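Local coordinates for monomethylamine methyltransferase MtmB1 (Methanosarcina barkeri, PDB 1NTH), which catalyses transfer of the methyl group from monomethylamine to the corrinoid cofactor of its partner protein MtmC, a step in methanogenesis from methylamine, at residues Phe63-Glu68 against Thr274-Val279; Met261-Gly266 against Gly297-Arg302; Trp303-Thr308 against Tyr335-Pro340. One frame throughout, in Å; residues are numbered along the deposited sequence.

How the contacts relate
Contacts 1 and 3 are buried, contact 2 partly so, with Ile-301 exposed. In contact 1 helix 56-73 packs on helix 271-288 through aliphatic branches and bare backbone. Contact 2 pairs parallel strands of the TIM barrel and mixes backbone bonds, apolar pairs and an aromatic edge. Contact 3 joins the loops that follow two successive strands and is mostly polar, hydroxyl to backbone. Helix 271-288 ties the first two together, since Thr-274 and Asp-278 pack on Pro-262 and Pro-298. Strand 293-300 runs on into the loop of contact 3, where a probable hydrogen bond joins His-300 N to Ser-305 O. Contacts 1 and 3 stay about 10 Å apart at their nearest atoms.

Contact 1: Phe63-Glu68 against Thr274-Val279; sequences FKAGFE and TTIVDV
Ile-276 is the first residue of Thr274-Val279 to meet Phe63-Glu68, and it does so with both branches. Ile-276 CG1 lies 4.0 Å from Ala-65 CB. Ile-276 CG2, anti to the backbone N, comes down on the backbone instead, 3.7 Å from Ala-65 O. The carbonyl of Ile-276 is used as well: its O sits 3.6 Å from Gly-66 CA, a CA-H...O contact. One turn on, Val-279 points its CB at the other helix. With CG1 anti to the backbone N (chi1 169°), Val-279 CG1 lies 3.8 Å from Gly-66 CA. The same Val-279 CG1 comes obliquely to the Phe-63 ring, 4.4 Å from Phe-63 CD1. A side chain at Gly-66 would collide with Val-279 CG1, and its absence lets the two segment axes close to 7.6 Å at a crossing angle of -69°. Leu-62, also of helix 56-73, adds to the cover over Ile-276 and Val-279, while Phe-63 reaches on to Phe-325. Helix 56-73 is seated on barrel helix 271-288 by aliphatic branches, the Ala-65 methyl and the bare backbone at Gly-66, and the fit rests on shape, with the CA-H...O contact as a weakly polar element.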
# COMPACT_ATOMS: atom_id res chain seq x y z
N PHE A 63 28.59 14.23 -33.03
CA PHE A 63 27.20 14.35 -32.61
C PHE A 63 26.32 14.65 -33.81
O PHE A 63 25.26 14.05 -33.99
CB PHE A 63 27.04 15.46 -31.57
CG PHE A 63 25.62 15.67 -31.12
CD1 PHE A 63 24.97 14.71 -30.35
CD2 PHE A 63 24.91 16.80 -31.52
CE1 PHE A 63 23.64 14.87 -29.97
CE2 PHE A 63 23.57 16.97 -31.15
CZ PHE A 63 22.94 16.00 -30.37
N LYS A 64 26.76 15.60 -34.64
CA LYS A 64 25.99 15.96 -35.82
C LYS A 64 25.86 14.77 -36.76
O LYS A 64 24.81 14.56 -37.36
CB LYS A 64 26.66 17.13 -36.55
CG LYS A 64 26.56 18.45 -35.78
CD LYS A 64 27.23 19.57 -36.56
CE LYS A 64 27.07 20.90 -35.84
NZ LYS A 64 27.72 22.02 -36.58
N ALA A 65 26.93 13.99 -36.88
CA ALA A 65 26.92 12.80 -37.74
C ALA A 65 25.89 11.79 -37.23
O ALA A 65 25.11 11.23 -38.00
CB ALA A 65 28.30 12.17 -37.77
N GLY A 66 25.90 11.54 -35.92
CA GLY A 66 24.96 10.60 -35.34
C GLY A 66 23.52 11.05 -35.52
O GLY A 66 22.64 10.24 -35.82
N PHE A 67 23.28 12.35 -35.33
CA PHE A 67 21.95 12.92 -35.48
C PHE A 67 21.50 12.75 -36.94
O PHE A 67 20.38 12.32 -37.21
CB PHE A 67 21.99 14.41 -35.13
CG PHE A 67 20.63 15.08 -35.11
CD1 PHE A 67 20.04 15.43 -33.89
CD2 PHE A 67 19.96 15.37 -36.29
CE1 PHE A 67 18.80 16.06 -33.86
CE2 PHE A 67 18.71 16.01 -36.27
CZ PHE A 67 18.13 16.35 -35.05
N GLU A 68 22.39 13.08 -37.87
CA GLU A 68 22.07 12.98 -39.29
C GLU A 68 21.86 11.54 -39.73
O GLU A 68 21.03 11.27 -40.59
CB GLU A 68 23.19 13.62 -40.12
CG GLU A 68 22.78 13.95 -41.55
CD GLU A 68 23.91 14.59 -42.35
OE1 GLU A 68 24.67 15.40 -41.77
OE2 GLU A 68 24.02 14.30 -43.56
N THR A 274 30.98 2.89 -36.69
CA THR A 274 30.19 2.24 -35.66
C THR A 274 29.83 3.23 -34.55
O THR A 274 28.77 3.11 -33.93
CB THR A 274 30.95 1.04 -35.05
OG1 THR A 274 31.29 0.11 -36.09
CG2 THR A 274 30.09 0.32 -34.02
N THR A 275 30.69 4.22 -34.33
CA THR A 275 30.42 5.22 -33.30
C THR A 275 29.29 6.15 -33.75
O THR A 275 28.48 6.59 -32.94
CB THR A 275 31.69 6.04 -32.98
OG1 THR A 275 32.77 5.14 -32.69
CG2 THR A 275 31.46 6.94 -31.76
N ILE A 276 29.24 6.44 -35.05
CA ILE A 276 28.18 7.27 -35.59
C ILE A 276 26.85 6.56 -35.32
O ILE A 276 25.88 7.17 -34.88
CB ILE A 276 28.34 7.47 -37.12
CG1 ILE A 276 29.55 8.38 -37.38
CG2 ILE A 276 27.07 8.08 -37.72
CD1 ILE A 276 29.87 8.55 -38.86
N VAL A 277 26.83 5.25 -35.56
CA VAL A 277 25.63 4.45 -35.32
C VAL A 277 25.30 4.46 -33.83
O VAL A 277 24.14 4.58 -33.45
CB VAL A 277 25.83 2.98 -35.79
CG1 VAL A 277 24.73 2.09 -35.23
CG2 VAL A 277 25.83 2.92 -37.30
N ASP A 278 26.33 4.33 -33.00
CA ASP A 278 26.15 4.32 -31.55
C ASP A 278 25.48 5.61 -31.08
O ASP A 278 24.54 5.57 -30.28
CB ASP A 278 27.50 4.14 -30.85
CG ASP A 278 27.36 3.70 -29.41
OD1 ASP A 278 26.21 3.64 -28.92
OD2 ASP A 278 28.39 3.40 -28.78
N VAL A 279 25.96 6.75 -31.56
CA VAL A 279 25.36 8.03 -31.17
C VAL A 279 23.91 8.05 -31.64
O VAL A 279 23.01 8.47 -30.91
CB VAL A 279 26.14 9.23 -31.78
CG1 VAL A 279 25.36 10.53 -31.59
CG2 VAL A 279 27.51 9.33 -31.12

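Contact 2: Met261-Gly266 against Gly297-Arg302; sequences MPIFGG and GPVHIR
At the C-terminal end of the TIM-barrel strands, the short strand 263-264, just after strand 255-259, pairs in parallel with strand 293-300; helix 271-288 connects the two as a beta-alpha-beta unit. Val-299 N reaches Pro-262 O at 2.9 Å, fairly straight. Phe-264 N in turn bonds to Val-299 O at 2.8 Å, and Ile-301 N to Phe-264 O. Val-299 thus gives its N-H to one residue and its carbonyl to another two places on, as parallel pairing requires. Just before the strands, Pro-262 and Pro-298 lie side by side, Pro-262 CG 4.0 Å from Pro-298 CG, with Asp-278 of the connecting helix touching both rings.

Side chains alternate between the faces of the sheet. Ile-263 and Val-299 point the same way, CG1 against CG1 at 3.8 Å, while CG2 of Ile-263 runs across Ile-301. The strand residues themselves open a type II beta turn, Ile-263 to Gly-266, closed by Gly-266 N on Ile-263 O, and at Gly-265 a side chain would strike Ile-301 CG2 as well as the preceding carbonyl.

The opposite face carries Phe-264 and His-300, both touching Glu-310 of helix 309-325. Both rings leave their strands with CG anti to the backbone N (chi1 164° and -163°), which sets them side by side. They form an offset edge-to-face pair, planes at 61°, in which the phenyl edge stands over one face of the imidazole toward its rim. The imidazole is steadied at its own edge, where ND1 accepts from Arg-302 N within the ring plane. Across the pair, Phe-264 CD2 lies 3.6 Å from His-300 CD2.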
# COMPACT_ATOMS: atom_id res chain seq x y z
N MET A 261 23.61 -2.72 -28.84
CA MET A 261 25.00 -3.16 -28.82
C MET A 261 25.56 -3.13 -30.23
O MET A 261 25.56 -4.15 -30.93
CB MET A 261 25.09 -4.57 -28.24
CG MET A 261 24.59 -4.68 -26.79
SD MET A 261 22.80 -4.47 -26.56
CE MET A 261 22.21 -6.11 -27.02
N PRO A 262 26.05 -1.96 -30.68
CA PRO A 262 26.61 -1.84 -32.03
C PRO A 262 27.80 -2.76 -32.22
O PRO A 262 28.61 -2.95 -31.31
CB PRO A 262 26.96 -0.36 -32.12
CG PRO A 262 27.29 0.01 -30.70
CD PRO A 262 26.20 -0.70 -29.92
N ILE A 263 27.91 -3.34 -33.41
CA ILE A 263 28.98 -4.28 -33.70
C ILE A 263 30.13 -3.68 -34.51
O ILE A 263 29.94 -3.27 -35.66
CB ILE A 263 28.42 -5.50 -34.46
CG1 ILE A 263 27.33 -6.18 -33.61
CG2 ILE A 263 29.54 -6.49 -34.76
CD1 ILE A 263 26.62 -7.31 -34.32
N PHE A 264 31.31 -3.62 -33.90
CA PHE A 264 32.48 -3.11 -34.59
C PHE A 264 32.81 -4.13 -35.68
O PHE A 264 32.92 -5.32 -35.40
CB PHE A 264 33.68 -3.02 -33.65
CG PHE A 264 34.99 -2.88 -34.37
CD1 PHE A 264 35.28 -1.73 -35.09
CD2 PHE A 264 35.91 -3.92 -34.38
CE1 PHE A 264 36.47 -1.62 -35.82
CE2 PHE A 264 37.10 -3.83 -35.10
CZ PHE A 264 37.38 -2.67 -35.83
N GLY A 265 32.96 -3.65 -36.91
CA GLY A 265 33.25 -4.56 -38.01
C GLY A 265 31.95 -5.14 -38.54
O GLY A 265 31.96 -6.01 -39.42
N GLY A 266 30.83 -4.64 -38.02
CA GLY A 266 29.52 -5.09 -38.44
C GLY A 266 29.01 -4.35 -39.66
O GLY A 266 29.80 -3.89 -40.48
N GLY A 297 26.91 -1.04 -25.51
CA GLY A 297 27.67 -2.28 -25.40
C GLY A 297 28.32 -2.62 -26.73
O GLY A 297 28.03 -3.67 -27.30
N PRO A 298 29.20 -1.75 -27.25
CA PRO A 298 29.86 -2.03 -28.53
C PRO A 298 30.60 -3.35 -28.43
O PRO A 298 31.34 -3.58 -27.49
CB PRO A 298 30.82 -0.85 -28.69
CG PRO A 298 30.17 0.25 -27.89
CD PRO A 298 29.71 -0.50 -26.66
N VAL A 299 30.40 -4.23 -29.41
CA VAL A 299 31.05 -5.53 -29.37
C VAL A 299 31.85 -5.82 -30.64
O VAL A 299 31.46 -5.42 -31.74
CB VAL A 299 29.99 -6.64 -29.14
CG1 VAL A 299 28.98 -6.64 -30.27
CG2 VAL A 299 30.67 -7.99 -29.00
N HIS A 300 32.96 -6.53 -30.47
CA HIS A 300 33.84 -6.87 -31.59
C HIS A 300 33.24 -8.03 -32.39
O HIS A 300 32.94 -9.08 -31.84
CB HIS A 300 35.22 -7.26 -31.05
CG HIS A 300 36.30 -7.25 -32.08
ND1 HIS A 300 36.38 -8.17 -33.10
CD2 HIS A 300 37.36 -6.42 -32.25
CE1 HIS A 300 37.43 -7.91 -33.85
NE2 HIS A 300 38.05 -6.85 -33.35
N ILE A 301 33.07 -7.82 -33.69
CA ILE A 301 32.47 -8.85 -34.54
C ILE A 301 33.15 -10.21 -34.44
O ILE A 301 32.49 -11.25 -34.53
CB ILE A 301 32.45 -8.41 -36.03
CG1 ILE A 301 31.61 -9.40 -36.84
CG2 ILE A 301 33.87 -8.33 -36.57
CD1 ILE A 301 31.31 -8.94 -38.25
N ARG A 302 34.46 -10.22 -34.23
CA ARG A 302 35.19 -11.48 -34.13
C ARG A 302 35.33 -12.02 -32.71
O ARG A 302 35.01 -13.18 -32.45
CB ARG A 302 36.59 -11.34 -34.73
CG ARG A 302 37.40 -12.63 -34.68
CD ARG A 302 38.83 -12.42 -35.17
NE ARG A 302 39.58 -13.68 -35.17
CZ ARG A 302 40.86 -13.79 -35.51
NH1 ARG A 302 41.54 -12.72 -35.89
NH2 ARG A 302 41.45 -14.97 -35.48

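Contact 3: Trp303-Thr308 against Tyr335-Pro340; sequences WGSTNT and YPCAGP
Ser-305 and Thr-306 bind both the N-H and the carbonyl of Tyr-335, and this is the tight part of the contact. Tyr-335 O takes two donors: Ser-305 OG at 2.8 Å and, longer, Thr-306 N at 3.2 Å, both tilted out of the carbonyl plane. Tyr-335 N gives its hydrogen to Thr-306 OG1, 2.8 Å away and nearly straight at 164°; the same OG1 is also bonded to Gln-352. With OG anti to the backbone N (chi1 172°), Ser-305 reaches the tyrosine carbonyl and also accepts from Asn-307 N at 3.1 Å, closing an ST turn. Ser-305 CB meanwhile lies 3.5 Å from Cys-337 SG. An alanine here would keep that CB but would probably leave Asn-307 N without its acceptor and cost Tyr-335 O the shorter of its two bonds described here.

Packing is slacker toward Trp-303 and Gly-304, which are partly exposed: Trp-303 CB stays 4.3 Å from Cys-337 SG, and its indole turns away to meet His-300 and Tyr-416. The phenol of Tyr-335 likewise leads away, touched obliquely near its base by Thr-306 CG2.

Glu-348 of helix 343-359 holds the buried flank, bonded to Asn-307 ND2 and to the backbone N of Cys-337 and Ala-338. The contact joins the loops leaving strands 293-300 and 330-333, just ahead of helices 309-325 and 343-359, with Thr-308 as N-cap of the former.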
# COMPACT_ATOMS: atom_id res chain seq x y z
N TRP A 303 35.79 -11.18 -31.80
CA TRP A 303 36.02 -11.59 -30.43
C TRP A 303 34.77 -11.65 -29.54
O TRP A 303 34.76 -12.34 -28.53
CB TRP A 303 37.07 -10.68 -29.80
CG TRP A 303 38.33 -10.60 -30.62
CD1 TRP A 303 38.93 -9.47 -31.10
CD2 TRP A 303 39.15 -11.70 -31.04
NE1 TRP A 303 40.07 -9.79 -31.79
CE2 TRP A 303 40.23 -11.15 -31.77
CE3 TRP A 303 39.08 -13.09 -30.86
CZ2 TRP A 303 41.24 -11.95 -32.33
CZ3 TRP A 303 40.09 -13.88 -31.42
CH2 TRP A 303 41.15 -13.31 -32.14
N GLY A 304 33.73 -10.92 -29.93
CA GLY A 304 32.50 -10.92 -29.15
C GLY A 304 32.66 -10.30 -27.77
O GLY A 304 31.89 -10.61 -26.86
N SER A 305 33.64 -9.42 -27.63
CA SER A 305 33.90 -8.74 -26.36
C SER A 305 33.67 -7.24 -26.48
O SER A 305 33.76 -6.66 -27.56
CB SER A 305 35.34 -8.99 -25.91
OG SER A 305 35.66 -8.19 -24.77
N THR A 306 33.38 -6.61 -25.34
CA THR A 306 33.13 -5.17 -25.30
C THR A 306 34.37 -4.39 -24.85
O THR A 306 34.34 -3.16 -24.80
CB THR A 306 32.00 -4.85 -24.31
OG1 THR A 306 32.31 -5.43 -23.04
CG2 THR A 306 30.66 -5.39 -24.80
N ASN A 307 35.45 -5.09 -24.53
CA ASN A 307 36.65 -4.41 -24.08
C ASN A 307 37.87 -4.49 -24.99
O ASN A 307 39.01 -4.49 -24.52
CB ASN A 307 37.03 -4.88 -22.67
CG ASN A 307 37.07 -6.38 -22.55
OD1 ASN A 307 36.17 -7.00 -21.98
ND2 ASN A 307 38.13 -6.99 -23.09
N THR A 308 37.64 -4.58 -26.30
CA THR A 308 38.77 -4.60 -27.22
C THR A 308 39.11 -3.13 -27.43
O THR A 308 38.31 -2.24 -27.09
CB THR A 308 38.40 -5.23 -28.58
OG1 THR A 308 37.46 -4.40 -29.26
CG2 THR A 308 37.82 -6.62 -28.39
N TYR A 335 31.31 -7.49 -21.39
CA TYR A 335 31.50 -8.83 -21.95
C TYR A 335 32.98 -9.16 -22.15
O TYR A 335 33.51 -9.00 -23.24
CB TYR A 335 30.79 -8.96 -23.30
CG TYR A 335 29.31 -9.21 -23.20
CD1 TYR A 335 28.40 -8.15 -23.21
CD2 TYR A 335 28.81 -10.51 -23.14
CE1 TYR A 335 27.02 -8.39 -23.16
CE2 TYR A 335 27.44 -10.75 -23.09
CZ TYR A 335 26.56 -9.69 -23.11
OH TYR A 335 25.20 -9.94 -23.11
N PRO A 336 33.66 -9.62 -21.09
CA PRO A 336 35.08 -9.97 -21.22
C PRO A 336 35.21 -11.32 -21.93
O PRO A 336 34.28 -12.12 -21.94
CB PRO A 336 35.56 -10.07 -19.77
CG PRO A 336 34.55 -9.26 -19.00
CD PRO A 336 33.26 -9.60 -19.67
N CYS A 337 36.38 -11.56 -22.53
CA CYS A 337 36.63 -12.83 -23.22
C CYS A 337 36.92 -13.93 -22.21
O CYS A 337 36.41 -15.04 -22.31
CB CYS A 337 37.84 -12.71 -24.15
SG CYS A 337 37.61 -11.68 -25.61
N ALA A 338 37.76 -13.60 -21.22
CA ALA A 338 38.16 -14.56 -20.20
C ALA A 338 37.08 -14.84 -19.16
O ALA A 338 36.18 -14.03 -18.94
CB ALA A 338 39.43 -14.06 -19.51
N GLY A 339 37.18 -16.01 -18.53
CA GLY A 339 36.22 -16.41 -17.53
C GLY A 339 36.63 -16.01 -16.12
O GLY A 339 37.73 -15.50 -15.91
N PRO A 340 35.75 -16.23 -15.13
CA PRO A 340 36.03 -15.89 -13.73
C PRO A 340 37.29 -16.54 -13.17
O PRO A 340 37.72 -17.60 -13.62
CB PRO A 340 34.77 -16.36 -13.00
CG PRO A 340 33.71 -16.25 -14.03
CD PRO A 340 34.40 -16.81 -15.25